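AvrA (Salmonella typhimurium, PDB 6BE0) probably transfers acetyl groups from acetyl-CoA to serine and threonine residues of target proteins, as a YopJ-family bacterial effector that binds inositol hexakisphosphate. Local coordinates at residues A[61-65]-A[182-186]; A[74-78]-A[295-299]; A[123-127]-A[186-190]. All coordinates share one frame; numbering follows the deposited sequence.

Interaction 1: A[61-65]-A[182-186]; sequences HISYE and SSSEC. With COA (coenzyme A), chain C.
Two irregular loop segments come closest at E65 and S184, whose CA atoms lie 5.3 Å apart, just where each chain is about to enter a helix. S184 is the plug of the contact. Its OG sits between its own backbone N and carbonyl carbon (chi1 58°), which brings it alongside the extended backbone of 62-64. There it accepts a weak but nearly straight bond from Y64 N (3.3 Å, N-H...O 163°). Water 1 ties the same OG to I62 O, so the buried hydroxyl is held by both protein and solvent. The CB of S184 is pressed against E65 CG at 3.4 Å. Beyond that point the E65 chain runs extended, and water 2 links E65 OE2 to C186 N at the start of the helix. E185 reaches back by a bend at chi2. Its OE2 receives S182 OG on the anti lone pair (2.8 Å) and S184 N from above the carboxylate plane, a double grip that stiffens the 182-185 turn. OE1 approaches Y64 CD2 to 3.5 Å, with ring and carboxylate planes 70° apart, and also forms a salt bridge with R292. I62 CG2 rests on one face of the Y64 ring, offset toward the rim. At the far end, S182 CA lies 3.4 Å from N6A of coenzyme A, so this turn forms part of the adenine pocket. E185 is the N-cap residue of helix 186-199 and E65 begins helix 65-82; helix 287-300 packs on Y64 and E185, while Y64 OH bonds E53 on helix 40-55.

Interaction 2: A[74-78]-A[295-299]; sequences FLVAQ and EYKSL
L75 and Q78 of helix 65-82 bear on E295, S298 and L299 of helix 287-300, the short axes passing 10.2 Å apart at 77°. L75 is the main apolar bump: its CD2 enters a hollow formed by the backbone O and CB of E295 and by CD1 of L299, which it meets at 3.7 Å. The two leucine side chains cross at about a right angle. The other branch, CD1, comes to the edge of the Y296 ring, near its plane, 4.0 Å from CE1. In return L299 fits between F74 and Q78, with CD2 3.9 Å from F74 CB. Q78 stretches across the crossing with CG anti to the backbone N (chi1 175°), bringing its OE1 against S298 CB. The amide plane is almost that of the E295 carboxylate, 19° apart, and NE2 makes weak bonds to E295 OE1 and to E295 O, the latter the straighter. Water 3 fills the corner, giving protons to L75 O (2.6 Å) and E295 OE1 and accepting from Q78 NE2. E295 OE2 has its salt bridge with K195, which binds inositol hexakisphosphate, so the crossing joins a greasy half to a polar half that probably steadies a basic residue of the phosphate site.

Interaction 3: A[123-127]-A[186-190]; sequences IHISV and CGIFS
The imidazole of H124 stands beside C186, its ND1 5.0 Å from SG, while its NE2 is hydrogen-bonded to E143 OE1 on the neighbouring strand. The ring of F189, the other flat side chain, is turned from the strand and lodges among P144, I179, Q180 and H239. With chi1 at 59°, C186 SG is tucked back over its own main chain, and in that position it accepts the I125 N-H in an almost straight bond (3.4 Å, 170°). The succession of histidine, glutamate and cysteine is consistent with the catalytic triad of YopJ-family enzymes, whose fold belongs with the papain-like peptidases: the cysteine opens a helix packed against the central sheet. Strand 125-127 and helix 186-190 run 14° from parallel, with axes 6.8 Å apart. At G187, which has no side chain, CA meets I125 CB at 4.0 Å, consistent with the close approach. One turn on, S190 OG is wedged between two carbonyl oxygens, I125 O at 2.8 Å and C186 O at 3.0 Å; its single proton can serve either, and which one is not settled. V127 CB closes the row against S190 O, 3.6 Å away, and L115 of strand 111-117 touches both V127 and S190.

How the interactions relate
Interactions 1 and 3 share C186 and have centres 10 Å apart; they touch where E65 OE1 packs 3.2 Å from I123 O. The turn of 182-186 carries coenzyme A contacts at one end and the probable nucleophile at the other, although the C186 side chain is about 13 Å from the bound cofactor. Interaction 2 lies 18 Å from interaction 1 and 15 Å from interaction 3, centre to centre, on the helix 65-82 that E65 begins. The side chain of E295 is about 5 Å from inositol hexakisphosphate, against about 12 Å for S190 and E185. Helix 186-199 runs from C186 to K195 and K196 of its site; helix 287-300 adds K291 and gives R292 to E185.

Interaction 1: A[61-65]-A[182-186]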
loop_
_atom_site.group_PDB
_atom_site.type_symbol
_atom_site.label_atom_id
_atom_site.label_comp_id
_atom_site.label_asym_id
_atom_site.label_seq_id
_atom_site.Cartn_x
_atom_site.Cartn_y
_atom_site.Cartn_z
ATOM N N HIS A 61 -16.402 -7.395 11.300
ATOM C CA HIS A 61 -16.264 -8.851 11.196
ATOM C C HIS A 61 -16.729 -9.379 9.834
ATOM O O HIS A 61 -17.139 -10.533 9.713
ATOM C CB HIS A 61 -17.028 -9.550 12.330
ATOM C CG HIS A 61 -18.476 -9.183 12.414
ATOM N ND1 HIS A 61 -19.366 -9.406 11.384
ATOM C CD2 HIS A 61 -19.194 -8.624 13.417
ATOM C CE1 HIS A 61 -20.567 -8.992 11.746
ATOM N NE2 HIS A 61 -20.491 -8.513 12.975
ATOM N N ILE A 62 -16.653 -8.526 8.816
ATOM C CA ILE A 62 -16.859 -8.940 7.429
ATOM C C ILE A 62 -15.534 -8.857 6.674
ATOM O O ILE A 62 -14.762 -7.915 6.864
ATOM C CB ILE A 62 -17.921 -8.064 6.719
ATOM C CG1 ILE A 62 -19.314 -8.371 7.272
ATOM C CG2 ILE A 62 -17.907 -8.301 5.206
ATOM C CD1 ILE A 62 -20.385 -7.385 6.839
ATOM N N SER A 63 -15.277 -9.845 5.820
ATOM C CA SER A 63 -14.081 -9.853 4.984
ATOM C C SER A 63 -14.402 -9.336 3.585
ATOM O O SER A 63 -15.321 -9.830 2.929
ATOM C CB SER A 63 -13.488 -11.259 4.901
ATOM O OG SER A 63 -12.384 -11.287 4.011
ATOM N N TYR A 64 -13.639 -8.342 3.141
ATOM C CA TYR A 64 -13.844 -7.716 1.837
ATOM C C TYR A 64 -12.756 -8.095 0.834
ATOM O O TYR A 64 -12.762 -7.616 -0.300
ATOM C CB TYR A 64 -13.889 -6.194 1.989
ATOM C CG TYR A 64 -14.964 -5.706 2.931
ATOM C CD1 TYR A 64 -16.283 -5.598 2.511
ATOM C CD2 TYR A 64 -14.662 -5.349 4.239
ATOM C CE1 TYR A 64 -17.270 -5.153 3.366
ATOM C CE2 TYR A 64 -15.644 -4.901 5.103
ATOM C CZ TYR A 64 -16.946 -4.803 4.660
ATOM O OH TYR A 64 -17.928 -4.358 5.513
ATOM N N GLU A 65 -11.829 -8.953 1.253
ATOM C CA GLU A 65 -10.672 -9.315 0.435
ATOM C C GLU A 65 -11.071 -9.862 -0.930
ATOM O O GLU A 65 -10.537 -9.441 -1.955
ATOM C CB GLU A 65 -9.807 -10.352 1.157
ATOM C CG GLU A 65 -9.341 -9.930 2.534
ATOM C CD GLU A 65 -8.376 -10.917 3.154
ATOM O OE1 GLU A 65 -8.113 -11.969 2.532
ATOM O OE2 GLU A 65 -7.883 -10.642 4.268
ATOM N N SER A 182 -7.060 -3.428 10.555
ATOM C CA SER A 182 -8.284 -4.120 10.169
ATOM C C SER A 182 -7.922 -5.402 9.428
ATOM O O SER A 182 -6.791 -5.567 8.975
ATOM C CB SER A 182 -9.175 -3.222 9.311
ATOM O OG SER A 182 -8.506 -2.793 8.139
ATOM N N SER A 183 -8.889 -6.303 9.300
ATOM C CA SER A 183 -8.604 -7.687 8.933
ATOM C C SER A 183 -8.501 -7.959 7.430
ATOM O O SER A 183 -7.855 -8.924 7.023
ATOM C CB SER A 183 -9.679 -8.599 9.530
ATOM O OG SER A 183 -10.968 -8.239 9.059
ATOM N N SER A 184 -9.127 -7.116 6.611
ATOM C CA SER A 184 -9.322 -7.438 5.195
ATOM C C SER A 184 -9.103 -6.260 4.241
ATOM O O SER A 184 -9.672 -6.236 3.149
ATOM C CB SER A 184 -10.736 -7.991 4.998
ATOM O OG SER A 184 -11.707 -7.060 5.440
ATOM N N GLU A 185 -8.267 -5.302 4.638
ATOM C CA GLU A 185 -8.087 -4.072 3.864
ATOM C C GLU A 185 -6.731 -3.992 3.156
ATOM O O GLU A 185 -6.290 -2.907 2.775
ATOM C CB GLU A 185 -8.264 -2.854 4.779
ATOM C CG GLU A 185 -9.718 -2.488 5.053
ATOM C CD GLU A 185 -10.556 -3.682 5.460
ATOM O OE1 GLU A 185 -11.381 -4.138 4.639
ATOM O OE2 GLU A 185 -10.385 -4.170 6.596
ATOM N N CYS A 186 -6.077 -5.134 2.964
ATOM C CA CYS A 186 -4.751 -5.149 2.353
ATOM C C CYS A 186 -4.771 -4.540 0.953
ATOM O O CYS A 186 -3.867 -3.793 0.581
ATOM C CB CYS A 186 -4.195 -6.577 2.295
ATOM S SG CYS A 186 -5.190 -7.769 1.360
HETATM N N1A COA C . -9.930 -1.374 12.865
HETATM C C2A COA C . -9.341 -0.201 13.247
HETATM N N3A COA C . -8.362 -0.204 14.200
HETATM C C4A COA C . -7.963 -1.378 14.782
HETATM C C5A COA C . -8.540 -2.541 14.408
HETATM C C6A COA C . -9.535 -2.527 13.437
HETATM N N6A COA C . -10.453 -3.305 12.668
HETATM N N7A COA C . -7.970 -3.550 15.126
HETATM C C8A COA C . -7.036 -3.002 15.946
HETATM N N9A COA C . -7.028 -1.665 15.741
HETATM C C1B COA C . -6.210 -0.684 16.374
HETATM C C2B COA C . -6.907 0.030 17.230
HETATM O O2B COA C . -7.335 1.277 16.618
HETATM C C3B COA C . -5.899 0.317 18.467
HETATM O O3B COA C . -4.972 1.351 18.134
HETATM P P3B COA C . -4.984 2.721 18.984
HETATM O O7A COA C . -6.227 3.515 18.654
HETATM O O8A COA C . -4.964 2.405 20.459
HETATM O O9A COA C . -3.760 3.542 18.638
HETATM C C4B COA C . -5.243 -0.854 18.646
HETATM O O4B COA C . -5.085 -1.410 17.237
HETATM C C5B COA C . -6.069 -1.799 19.507
HETATM O O5B COA C . -5.487 -3.098 19.495
HETATM P P1A COA C . -4.794 -3.659 20.825
HETATM O O1A COA C . -4.277 -2.507 21.673
HETATM O O2A COA C . -5.810 -4.466 21.614
HETATM O O3A COA C . -3.583 -4.599 20.424
HETATM O O HOH W 1 -13.147 -5.910 7.886
HETATM O O HOH W 2 -6.143 -8.056 4.338
#

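Interaction 2: A[74-78]-A[295-299]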
loop_
_atom_site.group_PDB
_atom_site.type_symbol
_atom_site.label_atom_id
_atom_site.label_comp_id
_atom_site.label_asym_id
_atom_site.label_seq_id
_atom_site.Cartn_x
_atom_site.Cartn_y
_atom_site.Cartn_z
ATOM N N PHE A 74 -10.063 -3.577 -12.498
ATOM C CA PHE A 74 -10.742 -2.338 -12.855
ATOM C C PHE A 74 -10.178 -1.163 -12.065
ATOM O O PHE A 74 -10.012 -0.066 -12.596
ATOM C CB PHE A 74 -12.245 -2.459 -12.606
ATOM C CG PHE A 74 -12.871 -3.656 -13.261
ATOM C CD1 PHE A 74 -13.130 -3.659 -14.620
ATOM C CD2 PHE A 74 -13.206 -4.773 -12.517
ATOM C CE1 PHE A 74 -13.706 -4.756 -15.225
ATOM C CE2 PHE A 74 -13.784 -5.874 -13.119
ATOM C CZ PHE A 74 -14.034 -5.863 -14.475
ATOM N N LEU A 75 -9.890 -1.400 -10.791
ATOM C CA LEU A 75 -9.361 -0.359 -9.920
ATOM C C LEU A 75 -7.970 0.075 -10.369
ATOM O O LEU A 75 -7.618 1.252 -10.291
ATOM C CB LEU A 75 -9.326 -0.849 -8.471
ATOM C CG LEU A 75 -10.698 -1.069 -7.827
ATOM C CD1 LEU A 75 -10.563 -1.723 -6.458
ATOM C CD2 LEU A 75 -11.453 0.248 -7.713
ATOM N N VAL A 76 -7.184 -0.882 -10.845
ATOM C CA VAL A 76 -5.848 -0.593 -11.346
ATOM C C VAL A 76 -5.932 0.156 -12.675
ATOM O O VAL A 76 -5.199 1.120 -12.899
ATOM C CB VAL A 76 -5.024 -1.887 -11.510
ATOM C CG1 VAL A 76 -3.731 -1.628 -12.282
ATOM C CG2 VAL A 76 -4.713 -2.479 -10.145
ATOM N N ALA A 77 -6.826 -0.291 -13.552
ATOM C CA ALA A 77 -7.054 0.385 -14.824
ATOM C C ALA A 77 -7.507 1.825 -14.588
ATOM O O ALA A 77 -7.109 2.743 -15.304
ATOM C CB ALA A 77 -8.085 -0.365 -15.649
ATOM N N GLN A 78 -8.341 2.007 -13.572
ATOM C CA GLN A 78 -8.832 3.328 -13.199
ATOM C C GLN A 78 -7.693 4.228 -12.732
ATOM O O GLN A 78 -7.607 5.393 -13.121
ATOM C CB GLN A 78 -9.891 3.206 -12.100
ATOM C CG GLN A 78 -10.379 4.534 -11.553
ATOM C CD GLN A 78 -11.614 4.385 -10.688
ATOM O OE1 GLN A 78 -12.733 4.644 -11.136
ATOM N NE2 GLN A 78 -11.420 3.964 -9.442
ATOM N N GLU A 295 -13.418 4.328 -4.124
ATOM C CA GLU A 295 -12.813 3.630 -5.250
ATOM C C GLU A 295 -13.860 2.920 -6.107
ATOM O O GLU A 295 -13.816 2.990 -7.335
ATOM C CB GLU A 295 -11.777 2.627 -4.742
ATOM C CG GLU A 295 -10.491 3.267 -4.234
ATOM C CD GLU A 295 -9.528 3.625 -5.353
ATOM O OE1 GLU A 295 -9.964 3.712 -6.521
ATOM O OE2 GLU A 295 -8.329 3.812 -5.063
ATOM N N TYR A 296 -14.801 2.242 -5.456
ATOM C CA TYR A 296 -15.864 1.539 -6.170
ATOM C C TYR A 296 -16.781 2.516 -6.900
ATOM O O TYR A 296 -17.136 2.299 -8.059
ATOM C CB TYR A 296 -16.694 0.681 -5.211
ATOM C CG TYR A 296 -16.005 -0.568 -4.697
ATOM C CD1 TYR A 296 -14.637 -0.759 -4.855
ATOM C CD2 TYR A 296 -16.732 -1.564 -4.061
ATOM C CE1 TYR A 296 -14.017 -1.902 -4.384
ATOM C CE2 TYR A 296 -16.120 -2.710 -3.589
ATOM C CZ TYR A 296 -14.765 -2.874 -3.753
ATOM O OH TYR A 296 -14.160 -4.015 -3.282
ATOM N N LYS A 297 -17.168 3.586 -6.212
ATOM C CA LYS A 297 -18.079 4.572 -6.785
ATOM C C LYS A 297 -17.488 5.223 -8.031
ATOM O O LYS A 297 -18.217 5.578 -8.957
ATOM C CB LYS A 297 -18.426 5.648 -5.754
ATOM C CG LYS A 297 -19.479 5.226 -4.738
ATOM C CD LYS A 297 -19.854 6.384 -3.827
ATOM C CE LYS A 297 -20.941 5.999 -2.840
ATOM N NZ LYS A 297 -21.341 7.154 -1.991
ATOM N N SER A 298 -16.168 5.376 -8.053
ATOM C CA SER A 298 -15.491 5.994 -9.189
ATOM C C SER A 298 -15.657 5.156 -10.455
ATOM O O SER A 298 -15.707 5.695 -11.560
ATOM C CB SER A 298 -14.004 6.192 -8.888
ATOM O OG SER A 298 -13.815 7.067 -7.791
ATOM N N LEU A 299 -15.741 3.839 -10.291
ATOM C CA LEU A 299 -15.935 2.943 -11.426
ATOM C C LEU A 299 -17.326 3.121 -12.027
ATOM O O LEU A 299 -17.532 2.882 -13.218
ATOM C CB LEU A 299 -15.728 1.485 -11.006
ATOM C CG LEU A 299 -14.317 1.099 -10.558
ATOM C CD1 LEU A 299 -14.312 -0.312 -9.990
ATOM C CD2 LEU A 299 -13.326 1.213 -11.707
HETATM O O HOH W 3 -8.377 3.309 -8.814
#

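Interaction 3: A[123-127]-A[186-190]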
loop_
_atom_site.group_PDB
_atom_site.type_symbol
_atom_site.label_atom_id
_atom_site.label_comp_id
_atom_site.label_asym_id
_atom_site.label_seq_id
_atom_site.Cartn_x
_atom_site.Cartn_y
_atom_site.Cartn_z
ATOM N N ILE A 123 -5.733 -14.484 0.193
ATOM C CA ILE A 123 -5.454 -13.190 -0.418
ATOM C C ILE A 123 -4.615 -12.318 0.507
ATOM O O ILE A 123 -5.024 -12.007 1.624
ATOM C CB ILE A 123 -6.754 -12.439 -0.771
ATOM C CG1 ILE A 123 -7.630 -13.293 -1.690
ATOM C CG2 ILE A 123 -6.437 -11.103 -1.440
ATOM C CD1 ILE A 123 -9.045 -12.779 -1.841
ATOM N N HIS A 124 -3.436 -11.934 0.031
ATOM C CA HIS A 124 -2.619 -10.939 0.709
ATOM C C HIS A 124 -1.987 -10.026 -0.334
ATOM O O HIS A 124 -0.955 -10.351 -0.924
ATOM C CB HIS A 124 -1.541 -11.590 1.575
ATOM C CG HIS A 124 -0.775 -10.611 2.409
ATOM N ND1 HIS A 124 -1.301 -10.020 3.536
ATOM C CD2 HIS A 124 0.476 -10.106 2.267
ATOM C CE1 HIS A 124 -0.411 -9.200 4.059
ATOM N NE2 HIS A 124 0.678 -9.232 3.309
ATOM N N ILE A 125 -2.626 -8.884 -0.555
ATOM C CA ILE A 125 -2.191 -7.941 -1.573
ATOM C C ILE A 125 -1.265 -6.888 -0.975
ATOM O O ILE A 125 -1.662 -6.136 -0.084
ATOM C CB ILE A 125 -3.402 -7.257 -2.241
ATOM C CG1 ILE A 125 -4.252 -8.305 -2.967
ATOM C CG2 ILE A 125 -2.944 -6.176 -3.217
ATOM C CD1 ILE A 125 -5.596 -7.795 -3.440
ATOM N N SER A 126 -0.030 -6.852 -1.467
ATOM C CA SER A 126 0.944 -5.837 -1.075
ATOM C C SER A 126 1.265 -4.943 -2.267
ATOM O O SER A 126 0.802 -5.196 -3.379
ATOM C CB SER A 126 2.225 -6.484 -0.546
ATOM O OG SER A 126 1.956 -7.325 0.560
ATOM N N VAL A 127 2.055 -3.901 -2.029
ATOM C CA VAL A 127 2.495 -3.014 -3.099
ATOM C C VAL A 127 4.019 -2.969 -3.155
ATOM O O VAL A 127 4.689 -2.907 -2.124
ATOM C CB VAL A 127 1.931 -1.584 -2.929
ATOM C CG1 VAL A 127 2.417 -0.950 -1.634
ATOM C CG2 VAL A 127 2.298 -0.719 -4.129
ATOM N N CYS A 186 -6.077 -5.134 2.964
ATOM C CA CYS A 186 -4.751 -5.149 2.353
ATOM C C CYS A 186 -4.771 -4.540 0.953
ATOM O O CYS A 186 -3.867 -3.793 0.581
ATOM C CB CYS A 186 -4.195 -6.577 2.295
ATOM S SG CYS A 186 -5.190 -7.769 1.360
ATOM N N GLY A 187 -5.810 -4.854 0.186
ATOM C CA GLY A 187 -5.942 -4.345 -1.167
ATOM C C GLY A 187 -6.087 -2.835 -1.240
ATOM O O GLY A 187 -5.454 -2.185 -2.068
ATOM N N ILE A 188 -6.921 -2.271 -0.372
ATOM C CA ILE A 188 -7.180 -0.834 -0.385
ATOM C C ILE A 188 -5.930 -0.051 0.004
ATOM O O ILE A 188 -5.588 0.941 -0.640
ATOM C CB ILE A 188 -8.332 -0.449 0.570
ATOM C CG1 ILE A 188 -9.572 -1.308 0.302
ATOM C CG2 ILE A 188 -8.673 1.037 0.433
ATOM C CD1 ILE A 188 -10.101 -1.217 -1.120
ATOM N N PHE A 189 -5.256 -0.498 1.060
ATOM C CA PHE A 189 -4.025 0.143 1.507
ATOM C C PHE A 189 -2.972 0.130 0.404
ATOM O O PHE A 189 -2.330 1.143 0.139
ATOM C CB PHE A 189 -3.478 -0.546 2.759
ATOM C CG PHE A 189 -4.015 0.015 4.046
ATOM C CD1 PHE A 189 -3.386 1.081 4.665
ATOM C CD2 PHE A 189 -5.145 -0.526 4.639
ATOM C CE1 PHE A 189 -3.876 1.600 5.849
ATOM C CE2 PHE A 189 -5.639 -0.010 5.821
ATOM C CZ PHE A 189 -5.002 1.054 6.427
ATOM N N SER A 190 -2.805 -1.018 -0.246
ATOM C CA SER A 190 -1.778 -1.163 -1.270
ATOM C C SER A 190 -2.099 -0.319 -2.503
ATOM O O SER A 190 -1.205 0.264 -3.121
ATOM C CB SER A 190 -1.625 -2.634 -1.663
ATOM O OG SER A 190 -1.123 -3.403 -0.582
#